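Local coordinates for VgrG protein (Vibrio cholerae, PDB 4DTH) that binds ATP and magnesium in the actin cross-linking domain of a VgrG toxin, which probably uses them to cross-link G-actin, at residues 15-20 with 93-98; 43-48 with 57-62. All blocks are in the same frame, centred on the assembly; numbering follows the deposited sequence.

Interaction 1: residues 15-20 with 93-98. With ATP (adenosine-5'-triphosphate), chain B.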
ATOM      1  N   ASP A  15     -10.700  -9.548   7.217  1.00 45.73           N
ATOM      2  CA  ASP A  15     -10.276  -8.861   6.012  1.00 44.51           C
ATOM      3  C   ASP A  15     -10.601  -7.403   6.176  1.00 43.54           C
ATOM      4  O   ASP A  15     -11.502  -7.040   6.944  1.00 41.81           O
ATOM      5  CB  ASP A  15     -11.016  -9.402   4.781  1.00 46.93           C
ATOM      6  CG  ASP A  15     -10.525 -10.761   4.347  1.00 62.59           C
ATOM      7  OD1 ASP A  15      -9.337 -10.854   3.932  1.00 64.00           O
ATOM      8  OD2 ASP A  15     -11.326 -11.726   4.383  1.00 70.42           O
ATOM      9  N   PHE A  16      -9.893  -6.570   5.416  1.00 37.95           N
ATOM     10  CA  PHE A  16     -10.149  -5.148   5.427  1.00 36.70           C
ATOM     11  C   PHE A  16     -11.573  -4.871   4.981  1.00 37.66           C
ATOM     12  O   PHE A  16     -12.010  -5.443   3.970  1.00 37.62           O
ATOM     13  CB  PHE A  16      -9.234  -4.428   4.424  1.00 38.37           C
ATOM     14  CG  PHE A  16      -7.761  -4.377   4.758  1.00 40.12           C
ATOM     15  CD1 PHE A  16      -7.333  -4.056   6.041  1.00 43.19           C
ATOM     16  CD2 PHE A  16      -6.802  -4.590   3.777  1.00 42.61           C
ATOM     17  CE1 PHE A  16      -5.968  -3.966   6.340  1.00 44.42           C
ATOM     18  CE2 PHE A  16      -5.436  -4.508   4.076  1.00 45.49           C
ATOM     19  CZ  PHE A  16      -5.026  -4.203   5.358  1.00 43.52           C
ATOM     20  N   PRO A  17     -12.266  -3.915   5.648  1.00 32.24           N
ATOM     21  CA  PRO A  17     -13.538  -3.442   5.082  1.00 31.30           C
ATOM     22  C   PRO A  17     -13.194  -2.865   3.689  1.00 32.81           C
ATOM     23  O   PRO A  17     -12.075  -2.370   3.479  1.00 31.39           O
ATOM     24  CB  PRO A  17     -13.982  -2.332   6.033  1.00 33.36           C
ATOM     25  CG  PRO A  17     -12.774  -1.960   6.812  1.00 38.40           C
ATOM     26  CD  PRO A  17     -11.838  -3.106   6.814  1.00 33.95           C
ATOM     27  N   THR A  18     -14.113  -2.987   2.734  1.00 28.16           N
ATOM     28  CA  THR A  18     -13.875  -2.528   1.359  1.00 26.94           C
ATOM     29  C   THR A  18     -14.633  -1.240   1.053  1.00 29.54           C
ATOM     30  O   THR A  18     -14.218  -0.491   0.165  1.00 29.19           O
ATOM     31  CB  THR A  18     -14.279  -3.625   0.359  1.00 33.57           C
ATOM     32  OG1 THR A  18     -15.633  -4.009   0.616  1.00 33.45           O
ATOM     33  CG2 THR A  18     -13.364  -4.840   0.409  1.00 31.89           C
ATOM     34  N   HIS A  19     -15.752  -0.989   1.762  1.00 24.45           N
ATOM     35  CA  HIS A  19     -16.588   0.184   1.504  1.00 24.20           C
ATOM     36  C   HIS A  19     -16.502   1.301   2.537  1.00 27.80           C
ATOM     37  O   HIS A  19     -16.603   1.052   3.738  1.00 28.11           O
ATOM     38  CB  HIS A  19     -18.059  -0.218   1.292  1.00 24.80           C
ATOM     39  CG  HIS A  19     -18.902   0.919   0.795  1.00 27.83           C
ATOM     40  ND1 HIS A  19     -18.989   1.216  -0.552  1.00 29.08           N
ATOM     41  CD2 HIS A  19     -19.578   1.863   1.494  1.00 29.16           C
ATOM     42  CE1 HIS A  19     -19.755   2.290  -0.634  1.00 28.45           C
ATOM     43  NE2 HIS A  19     -20.134   2.714   0.575  1.00 29.01           N
ATOM     44  N   PHE A  20     -16.389   2.543   2.050  1.00 23.14           N
ATOM     45  CA  PHE A  20     -16.402   3.766   2.859  1.00 22.74           C
ATOM     46  C   PHE A  20     -17.319   4.800   2.230  1.00 28.78           C
ATOM     47  O   PHE A  20     -17.395   4.866   1.003  1.00 27.00           O
ATOM     48  CB  PHE A  20     -14.987   4.325   3.092  1.00 23.77           C
ATOM     49  CG  PHE A  20     -14.208   3.408   4.011  1.00 24.13           C
ATOM     50  CD1 PHE A  20     -14.358   3.487   5.394  1.00 27.00           C
ATOM     51  CD2 PHE A  20     -13.387   2.410   3.494  1.00 25.66           C
ATOM     52  CE1 PHE A  20     -13.682   2.593   6.243  1.00 27.49           C
ATOM     53  CE2 PHE A  20     -12.712   1.518   4.345  1.00 28.43           C
ATOM     54  CZ  PHE A  20     -12.862   1.618   5.712  1.00 26.59           C
ATOM     55  N   SER A  93      -2.854  -0.783   9.662  1.00 19.35           N
ATOM     56  CA  SER A  93      -4.198  -0.459  10.132  1.00 18.63           C
ATOM     57  C   SER A  93      -5.309  -0.981   9.236  1.00 22.48           C
ATOM     58  O   SER A  93      -5.107  -1.160   8.030  1.00 21.73           O
ATOM     59  CB  SER A  93      -4.364   1.047  10.331  1.00 21.41           C
ATOM     60  OG  SER A  93      -4.500   1.739   9.097  1.00 21.56           O
ATOM     61  N   TYR A  94      -6.483  -1.220   9.839  1.00 20.35           N
ATOM     62  CA  TYR A  94      -7.714  -1.487   9.103  1.00 20.59           C
ATOM     63  C   TYR A  94      -8.123  -0.077   8.669  1.00 23.92           C
ATOM     64  O   TYR A  94      -8.076   0.844   9.498  1.00 22.86           O
ATOM     65  CB  TYR A  94      -8.784  -2.118  10.010  1.00 21.94           C
ATOM     66  CG  TYR A  94      -8.544  -3.599  10.197  1.00 24.36           C
ATOM     67  CD1 TYR A  94      -7.653  -4.065  11.162  1.00 25.45           C
ATOM     68  CD2 TYR A  94      -9.144  -4.533   9.358  1.00 26.32           C
ATOM     69  CE1 TYR A  94      -7.396  -5.424  11.314  1.00 25.40           C
ATOM     70  CE2 TYR A  94      -8.891  -5.899   9.497  1.00 27.63           C
ATOM     71  CZ  TYR A  94      -8.019  -6.339  10.482  1.00 32.37           C
ATOM     72  OH  TYR A  94      -7.745  -7.678  10.627  1.00 33.49           O
ATOM     73  N   PRO A  95      -8.411   0.170   7.374  1.00 21.47           N
ATOM     74  CA  PRO A  95      -8.742   1.542   6.957  1.00 21.30           C
ATOM     75  C   PRO A  95      -9.936   2.134   7.684  1.00 25.15           C
ATOM     76  O   PRO A  95     -10.793   1.393   8.190  1.00 23.61           O
ATOM     77  CB  PRO A  95      -9.019   1.394   5.457  1.00 23.26           C
ATOM     78  CG  PRO A  95      -9.432  -0.061   5.296  1.00 27.93           C
ATOM     79  CD  PRO A  95      -8.504  -0.764   6.232  1.00 22.83           C
ATOM     80  N   CYS A  96      -9.979   3.469   7.751  1.00 21.90           N
ATOM     81  CA  CYS A  96     -11.081   4.203   8.357  1.00 22.59           C
ATOM     82  C   CYS A  96     -11.384   5.418   7.502  1.00 25.86           C
ATOM     83  O   CYS A  96     -10.637   5.713   6.566  1.00 24.09           O
ATOM     84  CB  CYS A  96     -10.774   4.590   9.806  1.00 22.64           C
ATOM     85  SG  CYS A  96      -9.405   5.765  10.003  1.00 26.67           S
ATOM     86  N   GLU A  97     -12.493   6.116   7.794  1.00 22.49           N
ATOM     87  CA  GLU A  97     -12.826   7.332   7.069  1.00 22.38           C
ATOM     88  C   GLU A  97     -11.780   8.383   7.419  1.00 26.27           C
ATOM     89  O   GLU A  97     -11.386   8.494   8.580  1.00 25.15           O
ATOM     90  CB  GLU A  97     -14.230   7.826   7.451  1.00 24.20           C
ATOM     91  CG  GLU A  97     -15.316   6.802   7.156  1.00 31.25           C
ATOM     92  CD  GLU A  97     -16.677   7.085   7.763  1.00 49.80           C
ATOM     93  OE1 GLU A  97     -17.436   6.113   7.974  1.00 37.72           O
ATOM     94  OE2 GLU A  97     -16.993   8.271   8.012  1.00 40.80           O
ATOM     95  N   MET A  98     -11.288   9.113   6.408  1.00 24.91           N
ATOM     96  CA  MET A  98     -10.257  10.143   6.580  1.00 24.98           C
ATOM     97  C   MET A  98     -10.615  11.231   7.574  1.00 29.57           C
ATOM     98  O   MET A  98      -9.735  11.733   8.261  1.00 28.69           O
ATOM     99  CB  MET A  98      -9.909  10.786   5.236  1.00 27.35           C
ATOM    100  CG  MET A  98      -8.834  10.079   4.527  1.00 29.94           C
ATOM    101  SD  MET A  98      -8.122  11.094   3.227  1.00 32.69           S
ATOM    102  CE  MET A  98      -6.806  11.870   4.102  1.00 29.34           C
TER
HETATM  103  PG  ATP B 401       2.280  -3.959  -1.488  0.50 92.25           P
HETATM  104  O1G ATP B 401       2.601  -2.503  -1.612  0.50 93.34           O
HETATM  105  O2G ATP B 401       1.626  -4.476  -2.739  0.50 92.91           O
HETATM  106  O3G ATP B 401       3.502  -4.789  -1.213  0.50 92.76           O
HETATM  107  PB  ATP B 401       0.492  -5.191   0.406  0.50 85.57           P
HETATM  108  O1B ATP B 401      -0.083  -6.101  -0.606  0.50 86.37           O
HETATM  109  O2B ATP B 401       1.420  -5.985   1.294  0.50 86.26           O
HETATM  110  O3B ATP B 401       1.255  -4.100  -0.266  0.50 89.32           O
HETATM  111  PA  ATP B 401      -2.020  -4.002   0.940  0.60 72.32           P
HETATM  112  O1A ATP B 401      -2.231  -4.127  -0.518  0.60 72.73           O
HETATM  113  O2A ATP B 401      -3.091  -4.846   1.637  0.60 73.13           O
HETATM  114  O3A ATP B 401      -0.674  -4.536   1.290  0.60 79.31           O
HETATM  115  O5' ATP B 401      -2.136  -2.454   1.346  1.00 62.23           O
HETATM  116  C5' ATP B 401      -2.221  -2.177   2.754  1.00 49.47           C
HETATM  117  C4' ATP B 401      -2.475  -0.719   3.036  1.00 37.98           C
HETATM  118  O4' ATP B 401      -3.677  -0.278   2.342  1.00 33.12           O
HETATM  119  C3' ATP B 401      -2.729  -0.418   4.513  1.00 31.22           C
HETATM  120  O3' ATP B 401      -2.221   0.855   4.906  1.00 26.13           O
HETATM  121  C2' ATP B 401      -4.248  -0.469   4.587  1.00 30.31           C
HETATM  122  O2' ATP B 401      -4.792   0.142   5.745  1.00 30.31           O
HETATM  123  C1' ATP B 401      -4.579   0.259   3.299  1.00 30.37           C
HETATM  124  N9  ATP B 401      -5.953   0.125   2.808  1.00 27.29           N
HETATM  125  C8  ATP B 401      -6.610  -1.033   2.490  1.00 27.41           C
HETATM  126  N7  ATP B 401      -7.834  -0.840   2.062  1.00 26.83           N
HETATM  127  C5  ATP B 401      -7.995   0.538   2.106  1.00 24.86           C
HETATM  128  C6  ATP B 401      -9.065   1.391   1.767  1.00 25.60           C
HETATM  129  N6  ATP B 401     -10.242   0.962   1.293  1.00 25.24           N
HETATM  130  N1  ATP B 401      -8.877   2.722   1.916  1.00 25.54           N
HETATM  131  C2  ATP B 401      -7.702   3.165   2.370  1.00 23.81           C
HETATM  132  N3  ATP B 401      -6.625   2.464   2.718  1.00 23.91           N
HETATM  133  C4  ATP B 401      -6.833   1.143   2.567  1.00 25.76           C
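The adenosine end of the ATP pocket is walled here by Phe16 and Phe20 of one segment and by Ser93 and Pro95 of the other, with Tyr94 behind Phe16. The two segments run in roughly the same direction. Phe16 turns its edge toward the face of Tyr94 in an offset edge-to-face pair, the ring centroids 5.7 Å apart and the planes at 77°. With CG beside the backbone N and anti to the carbonyl carbon (chi1 -69°), the Phe16 ring also brings CD1 to 3.5 Å from CD of Pro95. One face of this ring receives C8 of ATP, while at its edge CE2 lies 3.4 Å from the alpha-phosphate oxygen O2A. Pro95 sets the CB-CG edge of its ring over the adenine, CG 3.5 Å from C5 of the base, and Phe20 crosses this proline at about a right angle, with CZ 3.2 Å from Pro95 O. The ribose hydroxyl O2' donates a hydrogen bond to Ser93 O (2.6 Å). Tyr94 OH is hydrogen-bonded to Pro14 O. With no hydrogen bond between the segments, ring and proline packing holds the wall, aromatic carbons resting near the carbonyl oxygens of Ser93 and Pro95.

Interaction 2: residues 43-48 with 57-62. With GOL (glycerol), chain C.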
ATOM      1  N   ALA A  43       1.869 -17.308   6.481  1.00 29.67           N
ATOM      2  CA  ALA A  43       1.040 -16.187   6.044  1.00 29.76           C
ATOM      3  C   ALA A  43       1.626 -14.913   6.665  1.00 31.47           C
ATOM      4  O   ALA A  43       2.258 -14.986   7.726  1.00 30.87           O
ATOM      5  CB  ALA A  43      -0.399 -16.379   6.505  1.00 30.77           C
ATOM      6  N   GLN A  44       1.441 -13.762   5.991  1.00 27.27           N
ATOM      7  CA  GLN A  44       1.975 -12.489   6.468  0.50 26.14           C
ATOM      8  C   GLN A  44       1.359 -12.078   7.818  1.00 28.21           C
ATOM      9  O   GLN A  44       2.076 -11.592   8.683  1.00 26.88           O
ATOM     10  CB  GLN A  44       1.811 -11.380   5.410  0.50 27.45           C
ATOM     11  CG  GLN A  44       2.243 -11.757   3.971  0.50 36.26           C
ATOM     12  CD  GLN A  44       3.692 -12.169   3.813  0.50 47.17           C
ATOM     13  OE1 GLN A  44       4.004 -13.232   3.259  0.50 41.36           O
ATOM     14  NE2 GLN A  44       4.610 -11.329   4.269  0.50 35.20           N
ATOM     15  N   LYS A  45       0.049 -12.301   8.007  1.00 23.99           N
ATOM     16  CA  LYS A  45      -0.660 -11.930   9.232  1.00 23.48           C
ATOM     17  C   LYS A  45      -0.532 -12.969  10.332  1.00 26.13           C
ATOM     18  O   LYS A  45      -0.760 -14.146  10.070  1.00 26.13           O
ATOM     19  CB  LYS A  45      -2.149 -11.664   8.931  1.00 26.73           C
ATOM     20  CG  LYS A  45      -2.402 -10.367   8.168  1.00 42.38           C
ATOM     21  CD  LYS A  45      -2.518 -10.546   6.662  1.00 57.55           C
ATOM     22  CE  LYS A  45      -3.955 -10.595   6.213  1.00 68.09           C
ATOM     23  NZ  LYS A  45      -4.142  -9.914   4.908  1.00 76.69           N
ATOM     24  N   PHE A  46      -0.164 -12.538  11.561  1.00 21.91           N
ATOM     25  CA  PHE A  46      -0.079 -13.453  12.708  1.00 20.75           C
ATOM     26  C   PHE A  46      -0.982 -13.040  13.864  1.00 24.81           C
ATOM     27  O   PHE A  46      -1.128 -13.773  14.847  1.00 23.49           O
ATOM     28  CB  PHE A  46       1.371 -13.732  13.147  1.00 21.65           C
ATOM     29  CG  PHE A  46       2.142 -12.565  13.714  1.00 22.22           C
ATOM     30  CD1 PHE A  46       2.849 -11.706  12.877  1.00 24.57           C
ATOM     31  CD2 PHE A  46       2.213 -12.357  15.085  1.00 23.08           C
ATOM     32  CE1 PHE A  46       3.591 -10.641  13.404  1.00 24.29           C
ATOM     33  CE2 PHE A  46       2.963 -11.299  15.613  1.00 25.06           C
ATOM     34  CZ  PHE A  46       3.640 -10.445  14.767  1.00 22.65           C
ATOM     35  N   GLY A  47      -1.631 -11.892  13.713  1.00 23.24           N
ATOM     36  CA  GLY A  47      -2.555 -11.399  14.719  1.00 22.93           C
ATOM     37  C   GLY A  47      -3.148 -10.053  14.382  1.00 25.78           C
ATOM     38  O   GLY A  47      -2.890  -9.492  13.312  1.00 24.62           O
ATOM     39  N   TYR A  48      -3.941  -9.532  15.307  1.00 22.28           N
ATOM     40  CA  TYR A  48      -4.547  -8.218  15.173  1.00 21.64           C
ATOM     41  C   TYR A  48      -4.913  -7.639  16.520  1.00 24.48           C
ATOM     42  O   TYR A  48      -4.998  -8.363  17.528  1.00 23.08           O
ATOM     43  CB  TYR A  48      -5.746  -8.209  14.186  1.00 23.36           C
ATOM     44  CG  TYR A  48      -6.943  -9.026  14.621  1.00 26.17           C
ATOM     45  CD1 TYR A  48      -7.006 -10.394  14.371  1.00 28.53           C
ATOM     46  CD2 TYR A  48      -8.045  -8.420  15.217  1.00 28.07           C
ATOM     47  CE1 TYR A  48      -8.124 -11.145  14.731  1.00 29.71           C
ATOM     48  CE2 TYR A  48      -9.168  -9.162  15.586  1.00 29.57           C
ATOM     49  CZ  TYR A  48      -9.206 -10.523  15.330  1.00 36.85           C
ATOM     50  OH  TYR A  48     -10.303 -11.266  15.687  1.00 40.00           O
ATOM     51  N   LEU A  57      -8.596  -2.693  14.664  1.00 20.81           N
ATOM     52  CA  LEU A  57      -7.793  -1.471  14.502  1.00 19.51           C
ATOM     53  C   LEU A  57      -6.585  -1.646  13.597  1.00 21.54           C
ATOM     54  O   LEU A  57      -6.354  -0.814  12.716  1.00 21.06           O
ATOM     55  CB  LEU A  57      -7.391  -0.906  15.874  1.00 19.51           C
ATOM     56  CG  LEU A  57      -8.559  -0.602  16.840  1.00 23.87           C
ATOM     57  CD1 LEU A  57      -8.043  -0.304  18.230  1.00 23.60           C
ATOM     58  CD2 LEU A  57      -9.455   0.551  16.319  1.00 25.38           C
ATOM     59  N   PHE A  58      -5.812  -2.715  13.805  1.00 18.74           N
ATOM     60  CA  PHE A  58      -4.647  -2.996  12.969  1.00 17.85           C
ATOM     61  C   PHE A  58      -4.220  -4.445  13.010  1.00 22.40           C
ATOM     62  O   PHE A  58      -4.515  -5.164  13.970  1.00 22.68           O
ATOM     63  CB  PHE A  58      -3.464  -2.054  13.273  1.00 18.83           C
ATOM     64  CG  PHE A  58      -2.863  -2.205  14.650  1.00 19.27           C
ATOM     65  CD1 PHE A  58      -1.856  -3.134  14.887  1.00 20.42           C
ATOM     66  CD2 PHE A  58      -3.264  -1.379  15.693  1.00 20.44           C
ATOM     67  CE1 PHE A  58      -1.297  -3.273  16.161  1.00 20.40           C
ATOM     68  CE2 PHE A  58      -2.695  -1.505  16.961  1.00 21.68           C
ATOM     69  CZ  PHE A  58      -1.701  -2.440  17.185  1.00 19.48           C
ATOM     70  N   MET A  59      -3.490  -4.861  11.984  1.00 19.14           N
ATOM     71  CA  MET A  59      -2.974  -6.218  11.891  1.00 19.84           C
ATOM     72  C   MET A  59      -1.516  -6.258  12.323  1.00 21.29           C
ATOM     73  O   MET A  59      -0.774  -5.300  12.114  1.00 19.62           O
ATOM     74  CB  MET A  59      -3.057  -6.715  10.433  1.00 22.97           C
ATOM     75  CG  MET A  59      -4.461  -6.851   9.898  1.00 28.48           C
ATOM     76  SD  MET A  59      -4.347  -7.270   8.156  1.00 34.82           S
ATOM     77  CE  MET A  59      -6.039  -7.384   7.718  1.00 33.05           C
ATOM     78  N   LEU A  60      -1.094  -7.399  12.862  1.00 19.11           N
ATOM     79  CA  LEU A  60       0.306  -7.656  13.195  1.00 19.71           C
ATOM     80  C   LEU A  60       0.830  -8.509  12.055  1.00 22.66           C
ATOM     81  O   LEU A  60       0.288  -9.591  11.790  1.00 22.10           O
ATOM     82  CB  LEU A  60       0.422  -8.408  14.530  1.00 20.13           C
ATOM     83  CG  LEU A  60       0.418  -7.530  15.785  1.00 26.15           C
ATOM     84  CD1 LEU A  60      -0.979  -7.111  16.165  1.00 27.21           C
ATOM     85  CD2 LEU A  60       1.042  -8.266  16.931  1.00 30.24           C
ATOM     86  N   THR A  61       1.830  -8.001  11.330  1.00 19.66           N
ATOM     87  CA  THR A  61       2.355  -8.716  10.172  1.00 19.60           C
ATOM     88  C   THR A  61       3.869  -8.837  10.189  1.00 22.58           C
ATOM     89  O   THR A  61       4.561  -8.006  10.792  1.00 21.38           O
ATOM     90  CB  THR A  61       1.928  -8.023   8.833  1.00 24.35           C
ATOM     91  OG1 THR A  61       2.659  -6.805   8.655  1.00 22.44           O
ATOM     92  CG2 THR A  61       0.422  -7.743   8.729  1.00 25.19           C
ATOM     93  N   LYS A  62       4.386  -9.830   9.452  1.00 19.55           N
ATOM     94  CA  LYS A  62       5.812  -9.936   9.184  1.00 19.75           C
ATOM     95  C   LYS A  62       6.046  -9.036   7.962  1.00 24.73           C
ATOM     96  O   LYS A  62       5.146  -8.867   7.130  1.00 23.98           O
ATOM     97  CB  LYS A  62       6.265 -11.389   8.925  1.00 22.40           C
ATOM     98  CG  LYS A  62       5.543 -12.137   7.801  1.00 26.23           C
ATOM     99  CD  LYS A  62       6.287 -13.423   7.440  1.00 27.21           C
ATOM    100  CE  LYS A  62       5.475 -14.279   6.505  1.00 28.05           C
ATOM    101  NZ  LYS A  62       6.254 -15.432   5.973  1.00 28.83           N
TER
HETATM  102  C1  GOL C 402       9.320 -13.839   2.633  1.00 50.68           C
HETATM  103  O1  GOL C 402       9.538 -12.448   2.806  1.00 49.13           O
HETATM  104  C2  GOL C 402       7.852 -14.170   2.495  1.00 50.70           C
HETATM  105  O2  GOL C 402       7.166 -13.775   3.683  1.00 51.32           O
HETATM  106  C3  GOL C 402       7.704 -15.661   2.311  1.00 51.00           C
HETATM  107  O3  GOL C 402       6.336 -16.029   2.213  1.00 52.42           O
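Ala43 meets Lys62 through its backbone, its carbonyl O lying 3.5 Å from CE of the lysine. Lys62 reaches there as an extended chain, and its NZ bonds to Ser42 O and, at 3.0 Å, to O2 of a glycerol probably left from crystallisation. Gln44 crosses the lysine chain at about a right angle; in one of its two conformers OE1 accepts a hydrogen bond from the same glycerol oxygen, a bond that is therefore tentative. The backbone O of Gln44 accepts from Lys62 N at 3.0 Å and is also approached by the CA of Thr61. Lys45 pairs with Thr61 without hydrogen bonds between them, their side chains side by side and pointing the same way. Bent along its length, Lys45 wraps past the sulfur of Met59, with CG 3.7 Å from SD. The two strands form an antiparallel beta hairpin, and at Phe46 and Gly47 it carries a classic beta bulge: both residues face Leu60. Phe46 N donates to Leu60 O at 3.0 Å, in an almost straight bond. Its ring, placed between the backbone N and the carbonyl carbon (chi1 66°), lies against Leu60, whose CB sits 4.0 Å from the ring centroid in a CH-pi contact, 17° off the normal. Val36, Met38 and the ring of His149 also pack on Phe46. Gly47 O then accepts Leu60 N at 2.8 Å, the donor standing 51° above the carbonyl plane rather than on a lone pair. Tyr48, back on the face of Lys45, Met59 and Thr61, faces Met59 in a non-hydrogen-bonded pair and sets its CA 3.3 Å from Phe58 O, while its ring leads away from the partner strand to Thr13 and Pro14.

Interactions 1 and 2 have their centres about 15 Å apart, yet they abut where strand 56-68 runs antiparallel to strand 85-97. A probable hydrogen bond joins Tyr94 N to Leu57 O at 2.9 Å, and Tyr94 OH packs on Met59 CE at 3.4 Å, so the tyrosine behind the adenosine wall rests on the hairpin. Phe16 touches Met59 as well. The contact of 15-20 with 93-98 lines base and ribose and reaches the alpha-phosphate at Phe16, whereas 43-48 with 57-62 is near the metal end, with the Thr61 side chain about 5 Å from a magnesium ion and that of Lys45 about 6 Å from ATP; Thr61 OG1 bonds to the backbone O of the metal ligand Glu90.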